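Local coordinates for SusD superfamily protein (Bacteroides vulgatus ATCC 8482, PDB 3JQ0) that probably binds nutrient glycans at the outer membrane of this gut bacterium, at residues M187-G190 and E191-W195; G202-S205 and D206-I209; Y362-A365 and D366-Q370; K447-Y450 and D451-L455. All blocks are in the same frame, centred on the assembly; numbering follows the deposited sequence.

Interaction 1. Residues M187-G190 and E191-W195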
loop_
_atom_site.group_PDB
_atom_site.type_symbol
_atom_site.label_atom_id
_atom_site.label_comp_id
_atom_site.label_asym_id
_atom_site.label_seq_id
_atom_site.Cartn_x
_atom_site.Cartn_y
_atom_site.Cartn_z
HETATM N N MSE A 187 12.096 -6.787 2.692
HETATM C CA MSE A 187 11.100 -6.302 1.744
HETATM C C MSE A 187 11.489 -4.924 1.236
HETATM O O MSE A 187 11.469 -4.654 0.026
HETATM C CB MSE A 187 9.713 -6.227 2.405
HETATM C CG MSE A 187 8.946 -7.533 2.495
HETATM SE SE MSE A 187 8.555 -8.356 0.791
HETATM C CE MSE A 187 7.480 -7.014 0.011
ATOM N N LEU A 188 11.798 -4.007 2.138
ATOM C CA LEU A 188 12.157 -2.648 1.769
ATOM C C LEU A 188 13.426 -2.663 0.915
ATOM O O LEU A 188 13.536 -1.932 -0.070
ATOM C CB LEU A 188 12.364 -1.822 3.028
ATOM C CG LEU A 188 12.930 -0.424 2.794
ATOM C CD1 LEU A 188 11.999 0.438 1.947
ATOM C CD2 LEU A 188 13.223 0.242 4.147
ATOM N N LYS A 189 14.377 -3.502 1.274
ATOM C CA LYS A 189 15.616 -3.640 0.483
ATOM C C LYS A 189 15.289 -4.059 -0.953
ATOM O O LYS A 189 15.821 -3.504 -1.921
ATOM C CB LYS A 189 16.532 -4.639 1.162
ATOM C CG LYS A 189 17.895 -4.774 0.466
ATOM C CD LYS A 189 18.835 -5.693 1.204
ATOM C CE LYS A 189 20.215 -5.727 0.607
ATOM N NZ LYS A 189 21.093 -6.717 1.323
ATOM N N GLY A 190 14.416 -5.047 -1.106
ATOM C CA GLY A 190 14.029 -5.467 -2.437
ATOM C C GLY A 190 13.387 -4.315 -3.210
ATOM O O GLY A 190 13.716 -4.080 -4.396
ATOM N N GLU A 191 12.499 -3.557 -2.552
ATOM C CA GLU A 191 11.874 -2.453 -3.236
ATOM C C GLU A 191 12.891 -1.396 -3.643
ATOM O O GLU A 191 12.835 -0.837 -4.750
ATOM C CB GLU A 191 10.797 -1.778 -2.369
ATOM C CG GLU A 191 9.652 -2.693 -2.000
ATOM C CD GLU A 191 8.480 -1.906 -1.453
ATOM O OE1 GLU A 191 8.624 -1.125 -0.491
ATOM O OE2 GLU A 191 7.406 -2.009 -2.080
ATOM N N ALA A 192 13.804 -1.075 -2.744
ATOM C CA ALA A 192 14.771 -0.010 -2.980
ATOM C C ALA A 192 15.738 -0.373 -4.106
ATOM O O ALA A 192 16.051 0.474 -4.962
ATOM C CB ALA A 192 15.565 0.292 -1.704
ATOM N N TYR A 193 16.195 -1.636 -4.155
ATOM C CA TYR A 193 17.103 -2.038 -5.213
ATOM C C TYR A 193 16.361 -2.240 -6.534
ATOM O O TYR A 193 16.969 -2.024 -7.597
ATOM C CB TYR A 193 17.977 -3.224 -4.775
ATOM C CG TYR A 193 19.073 -2.820 -3.857
ATOM C CD1 TYR A 193 18.895 -2.681 -2.486
ATOM C CD2 TYR A 193 20.360 -2.591 -4.350
ATOM C CE1 TYR A 193 19.931 -2.294 -1.665
ATOM C CE2 TYR A 193 21.403 -2.219 -3.525
ATOM C CZ TYR A 193 21.183 -2.061 -2.171
ATOM O OH TYR A 193 22.216 -1.692 -1.326
ATOM N N LEU A 194 15.082 -2.635 -6.533
ATOM C CA LEU A 194 14.333 -2.556 -7.785
ATOM C C LEU A 194 14.277 -1.127 -8.311
ATOM O O LEU A 194 14.482 -0.881 -9.513
ATOM C CB LEU A 194 12.894 -3.081 -7.608
ATOM C CG LEU A 194 12.662 -4.572 -7.572
ATOM C CD1 LEU A 194 11.162 -4.858 -7.376
ATOM C CD2 LEU A 194 13.154 -5.245 -8.857
ATOM N N TRP A 195 14.023 -0.172 -7.419
ATOM C CA TRP A 195 13.882 1.205 -7.800
ATOM C C TRP A 195 15.217 1.749 -8.334
ATOM O O TRP A 195 15.299 2.351 -9.413
ATOM C CB TRP A 195 13.427 2.072 -6.625
ATOM C CG TRP A 195 13.143 3.481 -7.005
ATOM C CD1 TRP A 195 14.038 4.504 -7.076
ATOM C CD2 TRP A 195 11.893 4.022 -7.436
ATOM N NE1 TRP A 195 13.425 5.639 -7.521
ATOM C CE2 TRP A 195 12.104 5.371 -7.732
ATOM C CE3 TRP A 195 10.602 3.489 -7.580
ATOM C CZ2 TRP A 195 11.082 6.215 -8.181
ATOM C CZ3 TRP A 195 9.609 4.309 -8.038
ATOM C CH2 TRP A 195 9.850 5.668 -8.303
#
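K189 and Y193, one helical turn apart, meet on the partly exposed flank of helix 182-199. The lysine runs out fully extended, and its methylene CG lies 3.8 Å from CD1 of the Y193 ring. CE of K189 is 4.1 Å from CE1 of Y193, so aliphatic carbons, not the ammonium, do the touching. Lysine suits this flank because its long apolar stem can lie along an aromatic while NZ reaches beyond it to a salt bridge with E164. The tyrosine ring takes a different cation, K157, by a cation-pi contact. Carbonyl O of K189 lies at the edge of the Y193 ring, near its plane, 3.2 Å from CD1. With CG of Y193 beside its own backbone N (chi1 -76°), the ring is directed back toward the preceding turn.

The other faces are more deeply buried, with M187, L188, G190, A192 and L194 all enclosed. G190, with no side chain, and A192, with only a methyl, add little bulk, and I160 of helix 149-167 packs against A192. L194 sets its CG 3.4 Å from G190 O, while N of L194 bonds that same oxygen at 2.9 Å. L188 and selenomethionine M187 fill the inner side against helices 97-122 and 364-377. E191 extends from this inner side, its CG 3.4 Å from M187 O, and its carboxylate is gripped by Y362 OH on OE1 and Q370 NE2 on OE2. Held at both oxygens by neutral donors, that carboxylate is probably fixed in rotation, whereas the charge of K189 is balanced on the looser flank by an acid from another helix.

Interaction 2. Residues G202-S205 and D206-I209; sequences GGNS and DYTI
G203 O takes the amide of Y207 at 3.1 Å, nearly straight and in the carbonyl plane, and more weakly that of D206, which makes G203 the N-cap of helix 204-217. The chain enters the helix with a positive phi at this residue (64°), a conformation that a glycine adopts at little cost. The same carbonyl oxygen lies over one face of the Y207 ring, offset toward its rim and 3.5 Å from CG. At the ring's edge sits the amide oxygen of N204, whose OD1 is 3.6 Å from CD2 of Y207; the amide and ring planes are turned 50° apart. Y207 is the buried side chain here, and its broad apolar ring suits a place against L378 and R198.

D206 points its carboxylate back toward the start of the turn. G202 has no side chain to obstruct it, and OD2 of D206 comes 3.3 Å from CA of G202. That oxygen is bound by S196 OG near the end of helix 182-199, with a long, weak ion pair to K157. S205 and N204 are exposed, where polar side chains can meet solvent. A single water joins the two neighbours S205 and D206, standing 2.7 Å from OG of S205 and donating to OD1 of D206 over 2.7 Å.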
loop_
_atom_site.group_PDB
_atom_site.type_symbol
_atom_site.label_atom_id
_atom_site.label_comp_id
_atom_site.label_asym_id
_atom_site.label_seq_id
_atom_site.Cartn_x
_atom_site.Cartn_y
_atom_site.Cartn_z
ATOM N N GLY A 202 20.664 1.353 -12.263
ATOM C CA GLY A 202 21.445 0.310 -11.576
ATOM C C GLY A 202 21.544 -0.971 -12.385
ATOM O O GLY A 202 22.568 -1.655 -12.360
ATOM N N GLY A 203 20.513 -1.316 -13.112
ATOM C CA GLY A 203 20.507 -2.517 -13.936
ATOM C C GLY A 203 20.621 -3.805 -13.144
ATOM O O GLY A 203 20.164 -3.925 -12.000
ATOM N N ASN A 204 21.168 -4.815 -13.827
ATOM C CA ASN A 204 21.038 -6.175 -13.399
ATOM C C ASN A 204 21.645 -6.445 -12.029
ATOM O O ASN A 204 21.099 -7.248 -11.264
ATOM C CB ASN A 204 21.588 -7.128 -14.452
ATOM C CG ASN A 204 20.803 -7.086 -15.720
ATOM O OD1 ASN A 204 19.605 -6.817 -15.722
ATOM N ND2 ASN A 204 21.458 -7.324 -16.810
ATOM N N SER A 205 22.762 -5.791 -11.692
ATOM C CA SER A 205 23.334 -6.048 -10.401
ATOM C C SER A 205 22.403 -5.621 -9.239
ATOM O O SER A 205 22.335 -6.287 -8.203
ATOM C CB SER A 205 24.695 -5.412 -10.296
ATOM O OG SER A 205 24.663 -4.050 -10.440
ATOM N N ASP A 206 21.686 -4.542 -9.425
ATOM C CA ASP A 206 20.679 -4.117 -8.449
ATOM C C ASP A 206 19.466 -5.059 -8.447
ATOM O O ASP A 206 18.941 -5.371 -7.388
ATOM C CB ASP A 206 20.215 -2.694 -8.698
ATOM C CG ASP A 206 21.174 -1.639 -8.167
ATOM O OD1 ASP A 206 22.138 -1.995 -7.440
ATOM O OD2 ASP A 206 20.908 -0.456 -8.459
ATOM N N TYR A 207 19.022 -5.536 -9.621
ATOM C CA TYR A 207 17.923 -6.523 -9.670
ATOM C C TYR A 207 18.303 -7.808 -8.957
ATOM O O TYR A 207 17.461 -8.419 -8.283
ATOM C CB TYR A 207 17.538 -6.799 -11.117
ATOM C CG TYR A 207 17.046 -5.602 -11.908
ATOM C CD1 TYR A 207 16.379 -4.523 -11.320
ATOM C CD2 TYR A 207 17.276 -5.545 -13.276
ATOM C CE1 TYR A 207 15.895 -3.492 -12.085
ATOM C CE2 TYR A 207 16.830 -4.495 -14.068
ATOM C CZ TYR A 207 16.125 -3.480 -13.448
ATOM O OH TYR A 207 15.607 -2.411 -14.163
ATOM N N THR A 208 19.565 -8.223 -9.066
ATOM C CA THR A 208 20.032 -9.402 -8.346
ATOM C C THR A 208 19.978 -9.210 -6.839
ATOM O O THR A 208 19.511 -10.059 -6.091
ATOM C CB THR A 208 21.449 -9.807 -8.814
ATOM O OG1 THR A 208 21.385 -10.168 -10.185
ATOM C CG2 THR A 208 22.037 -10.907 -7.972
ATOM N N ILE A 209 20.438 -8.047 -6.360
ATOM C CA ILE A 209 20.320 -7.728 -4.931
ATOM C C ILE A 209 18.860 -7.765 -4.488
ATOM O O ILE A 209 18.526 -8.294 -3.439
ATOM C CB ILE A 209 21.019 -6.380 -4.598
ATOM C CG1 ILE A 209 22.537 -6.522 -4.844
ATOM C CG2 ILE A 209 20.731 -5.960 -3.180
ATOM C CD1 ILE A 209 23.247 -5.204 -4.920
HETATM O O HOH W 1 24.633 -2.878 -7.977
#

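Interaction 3. Residues Y362-A365 and D366-Q370; sequences YRYA and DCLLQ
R363 O receives the amide of C367 at 3.2 Å and, at a bent, weak angle, that of D366, so R363 caps helix 364-377 where strand 359-363 ends. Further hydrogen bonds hold the first turn: a water accepts from R363 N and is placed to donate to OD2 of D366, 2.8 Å from each. The other carboxylate oxygen, OD1 of D366, takes the amide of Q370 NE2 at 2.9 Å, met from above the carboxylate plane. An aspartate suits this place: short and anionic, with its CG swung away from the backbone N (chi1 -167°), it can reach back to the strand end and forward to the next turn.

Ring contacts make the second group. L368 packs on the Y364 ring off-centre, a CH-pi contact with CG of L368 3.8 Å from CE2, while CD2 of L368 lies 3.7 Å from OH of Y364. C367 adds an oblique sulfur-aromatic contact, SG 4.1 Å from CE1 of Y364. The Y362 ring presents its edge to D366, CD1 being 3.7 Å from OD2.

Charge is the third element. R363 leads away from the turn to salt bridges with E445, E441 and E242, and R438 pairs with OD1 of D366. The buried acid is therefore matched by an arginine, an amide and a water, which probably keeps it ionised.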
loop_
_atom_site.group_PDB
_atom_site.type_symbol
_atom_site.label_atom_id
_atom_site.label_comp_id
_atom_site.label_asym_id
_atom_site.label_seq_id
_atom_site.Cartn_x
_atom_site.Cartn_y
_atom_site.Cartn_z
ATOM N N TYR A 362 3.400 -4.781 4.371
ATOM C CA TYR A 362 4.043 -5.853 3.590
ATOM C C TYR A 362 3.388 -7.183 3.877
ATOM O O TYR A 362 3.412 -7.631 5.043
ATOM C CB TYR A 362 5.536 -5.946 3.868
ATOM C CG TYR A 362 6.374 -4.762 3.447
ATOM C CD1 TYR A 362 6.257 -4.214 2.161
ATOM C CD2 TYR A 362 7.303 -4.217 4.298
ATOM C CE1 TYR A 362 7.087 -3.197 1.743
ATOM C CE2 TYR A 362 8.143 -3.178 3.881
ATOM C CZ TYR A 362 8.021 -2.658 2.595
ATOM O OH TYR A 362 8.889 -1.649 2.222
ATOM N N ARG A 363 2.864 -7.809 2.824
ATOM C CA ARG A 363 2.247 -9.130 2.847
ATOM C C ARG A 363 3.048 -10.125 2.065
ATOM O O ARG A 363 3.740 -9.733 1.097
ATOM C CB ARG A 363 0.774 -9.050 2.133
ATOM C CG ARG A 363 -0.239 -8.334 2.907
ATOM C CD ARG A 363 -1.570 -8.658 2.536
ATOM N NE ARG A 363 -2.101 -8.100 1.305
ATOM C CZ ARG A 363 -2.455 -8.806 0.248
ATOM N NH1 ARG A 363 -2.151 -10.079 0.070
ATOM N NH2 ARG A 363 -3.150 -8.188 -0.693
ATOM N N TYR A 364 2.905 -11.419 2.354
ATOM C CA TYR A 364 3.655 -12.406 1.613
ATOM C C TYR A 364 3.322 -12.400 0.095
ATOM O O TYR A 364 4.225 -12.620 -0.710
ATOM C CB TYR A 364 3.502 -13.793 2.208
ATOM C CG TYR A 364 4.472 -14.789 1.638
ATOM C CD1 TYR A 364 5.819 -14.671 1.877
ATOM C CD2 TYR A 364 4.066 -15.857 0.858
ATOM C CE1 TYR A 364 6.721 -15.578 1.353
ATOM C CE2 TYR A 364 4.956 -16.778 0.351
ATOM C CZ TYR A 364 6.286 -16.638 0.598
ATOM O OH TYR A 364 7.222 -17.508 0.097
ATOM N N ALA A 365 2.080 -12.118 -0.311
ATOM C CA ALA A 365 1.811 -12.037 -1.754
ATOM C C ALA A 365 2.666 -10.947 -2.395
ATOM O O ALA A 365 2.986 -11.028 -3.582
ATOM C CB ALA A 365 0.341 -11.802 -2.047
ATOM N N ASP A 366 2.939 -9.868 -1.647
ATOM C CA ASP A 366 3.784 -8.756 -2.138
ATOM C C ASP A 366 5.204 -9.268 -2.348
ATOM O O ASP A 366 5.799 -9.014 -3.398
ATOM C CB ASP A 366 3.688 -7.609 -1.101
ATOM C CG ASP A 366 4.223 -6.272 -1.543
ATOM O OD1 ASP A 366 4.593 -6.114 -2.724
ATOM O OD2 ASP A 366 4.209 -5.377 -0.677
ATOM N N CYS A 367 5.741 -10.014 -1.380
ATOM C CA CYS A 367 7.044 -10.662 -1.558
ATOM C C CYS A 367 7.048 -11.446 -2.882
ATOM O O CYS A 367 7.944 -11.317 -3.685
ATOM C CB CYS A 367 7.312 -11.562 -0.347
ATOM S SG CYS A 367 8.784 -12.594 -0.514
ATOM N N LEU A 368 6.078 -12.322 -3.060
ATOM C CA LEU A 368 6.073 -13.173 -4.248
ATOM C C LEU A 368 6.014 -12.371 -5.546
ATOM O O LEU A 368 6.724 -12.693 -6.498
ATOM C CB LEU A 368 4.907 -14.192 -4.190
ATOM C CG LEU A 368 5.000 -15.242 -3.093
ATOM C CD1 LEU A 368 3.772 -16.192 -3.224
ATOM C CD2 LEU A 368 6.333 -16.008 -3.131
ATOM N N LEU A 369 5.149 -11.360 -5.600
ATOM C CA LEU A 369 4.990 -10.625 -6.842
ATOM C C LEU A 369 6.181 -9.711 -7.133
ATOM O O LEU A 369 6.488 -9.472 -8.308
ATOM C CB LEU A 369 3.642 -9.897 -6.876
ATOM C CG LEU A 369 2.445 -10.877 -6.926
ATOM C CD1 LEU A 369 1.147 -10.068 -6.797
ATOM C CD2 LEU A 369 2.435 -11.757 -8.202
ATOM N N GLN A 370 6.802 -9.159 -6.103
ATOM C CA GLN A 370 8.020 -8.358 -6.336
ATOM C C GLN A 370 9.215 -9.263 -6.666
ATOM O O GLN A 370 10.054 -8.872 -7.488
ATOM C CB GLN A 370 8.329 -7.421 -5.174
ATOM C CG GLN A 370 7.192 -6.456 -4.892
ATOM C CD GLN A 370 7.628 -5.107 -4.389
ATOM O OE1 GLN A 370 8.584 -4.515 -4.944
ATOM N NE2 GLN A 370 6.956 -4.609 -3.354
HETATM O O HOH W 2 1.969 -6.010 0.874
#

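Interaction 4. Residues K447-Y450 and D451-L455; sequences KRWY and DIRLL
W449 and R453 meet one turn apart: CG of R453 lies over one face of the indole, 3.5 Å from CE2, a CH-pi contact centred near the five-membered ring. CD of R453 follows at 3.6 Å from CZ2 of W449, so the methylenes do the covering and the guanidinium plane is turned 56° from the ring. The arginine chain bends at chi2 and chi3 (-85° and -74°) to fold over the ring. I452 adds CD1 4.1 Å from CE3 of W449. Its branched CG2 also lies over one face of the R448 guanidinium, a flat surface suited to aliphatic cover.

Waters form the next shell. One takes N-H groups from NE1 of W449 and NE of R453, at 3.0 and 2.9 Å. Another stands between R448 and D451, accepting from NH1 of R448 and placed to donate to OD2 of D451, two atoms that make no direct pair.

Outside partners position these groups. Y450 OH bonds H117, and R453 gives NH2 to the carbonyl of R120. R448 and D451 have salt-bridge partners in D39 and R438, so those charges are probably largely balanced, whereas R453 is held by a carbonyl and a water.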
loop_
_atom_site.group_PDB
_atom_site.type_symbol
_atom_site.label_atom_id
_atom_site.label_comp_id
_atom_site.label_asym_id
_atom_site.label_seq_id
_atom_site.Cartn_x
_atom_site.Cartn_y
_atom_site.Cartn_z
ATOM N N LYS A 447 -0.427 0.562 -3.507
ATOM C CA LYS A 447 0.611 0.010 -4.381
ATOM C C LYS A 447 0.602 0.488 -5.836
ATOM O O LYS A 447 1.676 0.612 -6.416
ATOM C CB LYS A 447 0.568 -1.511 -4.405
ATOM C CG LYS A 447 0.539 -2.154 -3.011
ATOM C CD LYS A 447 1.691 -1.743 -2.098
ATOM C CE LYS A 447 1.646 -2.469 -0.773
ATOM N NZ LYS A 447 2.707 -2.032 0.199
ATOM N N ARG A 448 -0.567 0.719 -6.439
ATOM C CA ARG A 448 -0.670 0.838 -7.886
ATOM C C ARG A 448 0.139 1.969 -8.477
ATOM O O ARG A 448 0.725 1.789 -9.566
ATOM C CB ARG A 448 -2.159 0.947 -8.272
ATOM C CG ARG A 448 -2.443 1.166 -9.742
ATOM C CD ARG A 448 -2.057 0.022 -10.646
ATOM N NE ARG A 448 -2.656 0.226 -11.954
ATOM C CZ ARG A 448 -2.528 -0.633 -12.964
ATOM N NH1 ARG A 448 -1.760 -1.698 -12.873
ATOM N NH2 ARG A 448 -3.211 -0.423 -14.084
ATOM N N TRP A 449 0.109 3.157 -7.867
ATOM C CA TRP A 449 0.908 4.258 -8.371
ATOM C C TRP A 449 2.401 3.986 -8.285
ATOM O O TRP A 449 3.155 4.214 -9.237
ATOM C CB TRP A 449 0.500 5.554 -7.676
ATOM C CG TRP A 449 1.412 6.725 -7.955
ATOM C CD1 TRP A 449 2.335 7.235 -7.103
ATOM C CD2 TRP A 449 1.465 7.543 -9.146
ATOM N NE1 TRP A 449 2.965 8.325 -7.652
ATOM C CE2 TRP A 449 2.451 8.550 -8.899
ATOM C CE3 TRP A 449 0.777 7.550 -10.343
ATOM C CZ2 TRP A 449 2.761 9.499 -9.842
ATOM C CZ3 TRP A 449 1.072 8.502 -11.280
ATOM C CH2 TRP A 449 2.064 9.478 -11.009
ATOM N N TYR A 450 2.850 3.447 -7.168
ATOM C CA TYR A 450 4.255 3.102 -7.035
ATOM C C TYR A 450 4.639 2.013 -8.039
ATOM O O TYR A 450 5.767 2.029 -8.537
ATOM C CB TYR A 450 4.562 2.701 -5.602
ATOM C CG TYR A 450 4.658 3.812 -4.593
ATOM C CD1 TYR A 450 5.170 5.050 -4.909
ATOM C CD2 TYR A 450 4.360 3.594 -3.254
ATOM C CE1 TYR A 450 5.394 6.021 -3.953
ATOM C CE2 TYR A 450 4.557 4.562 -2.311
ATOM C CZ TYR A 450 5.135 5.760 -2.625
ATOM O OH TYR A 450 5.426 6.724 -1.682
ATOM N N ASP A 451 3.745 1.067 -8.340
ATOM C CA ASP A 451 4.050 0.018 -9.334
ATOM C C ASP A 451 4.360 0.619 -10.686
ATOM O O ASP A 451 5.338 0.263 -11.355
ATOM C CB ASP A 451 2.836 -0.922 -9.505
ATOM C CG ASP A 451 2.498 -1.822 -8.338
ATOM O OD1 ASP A 451 3.340 -2.011 -7.451
ATOM O OD2 ASP A 451 1.355 -2.384 -8.389
ATOM N N ILE A 452 3.490 1.498 -11.175
ATOM C CA ILE A 452 3.661 2.057 -12.499
ATOM C C ILE A 452 4.832 3.022 -12.536
ATOM O O ILE A 452 5.590 3.084 -13.503
ATOM C CB ILE A 452 2.333 2.587 -13.091
ATOM C CG1 ILE A 452 1.799 3.815 -12.359
ATOM C CG2 ILE A 452 1.318 1.446 -13.159
ATOM C CD1 ILE A 452 0.457 4.323 -12.888
ATOM N N ARG A 453 5.017 3.793 -11.459
ATOM C CA ARG A 453 6.170 4.672 -11.346
ATOM C C ARG A 453 7.484 3.890 -11.413
ATOM O O ARG A 453 8.431 4.321 -12.095
ATOM C CB ARG A 453 6.120 5.441 -10.032
ATOM C CG ARG A 453 5.175 6.644 -10.076
ATOM C CD ARG A 453 5.857 7.870 -10.647
ATOM N NE ARG A 453 6.799 8.447 -9.665
ATOM C CZ ARG A 453 8.082 8.692 -9.843
ATOM N NH1 ARG A 453 8.698 8.375 -10.981
ATOM N NH2 ARG A 453 8.764 9.245 -8.854
ATOM N N LEU A 454 7.556 2.748 -10.738
ATOM C CA LEU A 454 8.778 1.916 -10.788
ATOM C C LEU A 454 9.137 1.571 -12.222
ATOM O O LEU A 454 10.291 1.732 -12.640
ATOM C CB LEU A 454 8.586 0.667 -9.987
ATOM C CG LEU A 454 9.668 -0.391 -10.158
ATOM C CD1 LEU A 454 11.077 0.077 -9.666
ATOM C CD2 LEU A 454 9.254 -1.647 -9.414
ATOM N N LEU A 455 8.164 1.112 -12.994
ATOM C CA LEU A 455 8.444 0.658 -14.349
ATOM C C LEU A 455 8.675 1.744 -15.344
ATOM O O LEU A 455 9.324 1.503 -16.379
ATOM C CB LEU A 455 7.399 -0.366 -14.820
ATOM C CG LEU A 455 7.468 -1.717 -14.095
ATOM C CD1 LEU A 455 6.370 -2.680 -14.635
ATOM C CD2 LEU A 455 8.847 -2.374 -14.145
HETATM O O HOH W 3 -0.192 -2.699 -10.632
HETATM O O HOH W 4 5.540 9.904 -7.489
#

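How the interactions relate
The four contacts are local turns of four helices, met along the chain in the order 1, 2, 3, 4. Interactions 1 and 2 belong to the consecutive helices 182-199 and 204-217, centres about 10 Å apart, and touch where Y193 and K189 meet I209. Interactions 3 and 4 lie about 12 and 13 Å from interaction 1, centre to centre, and both touch it; interaction 2 reaches neither. Interactions 3 and 4, centres about 14 Å apart, meet through a long, weak ion pair, D366 OD2 to K447 NZ at 3.8 Å. Helices 364-377 and 448-455 thus pack on helix 182-199, consistent with the TPR-like helical framework of SusD proteins, built from distant parts of the sequence.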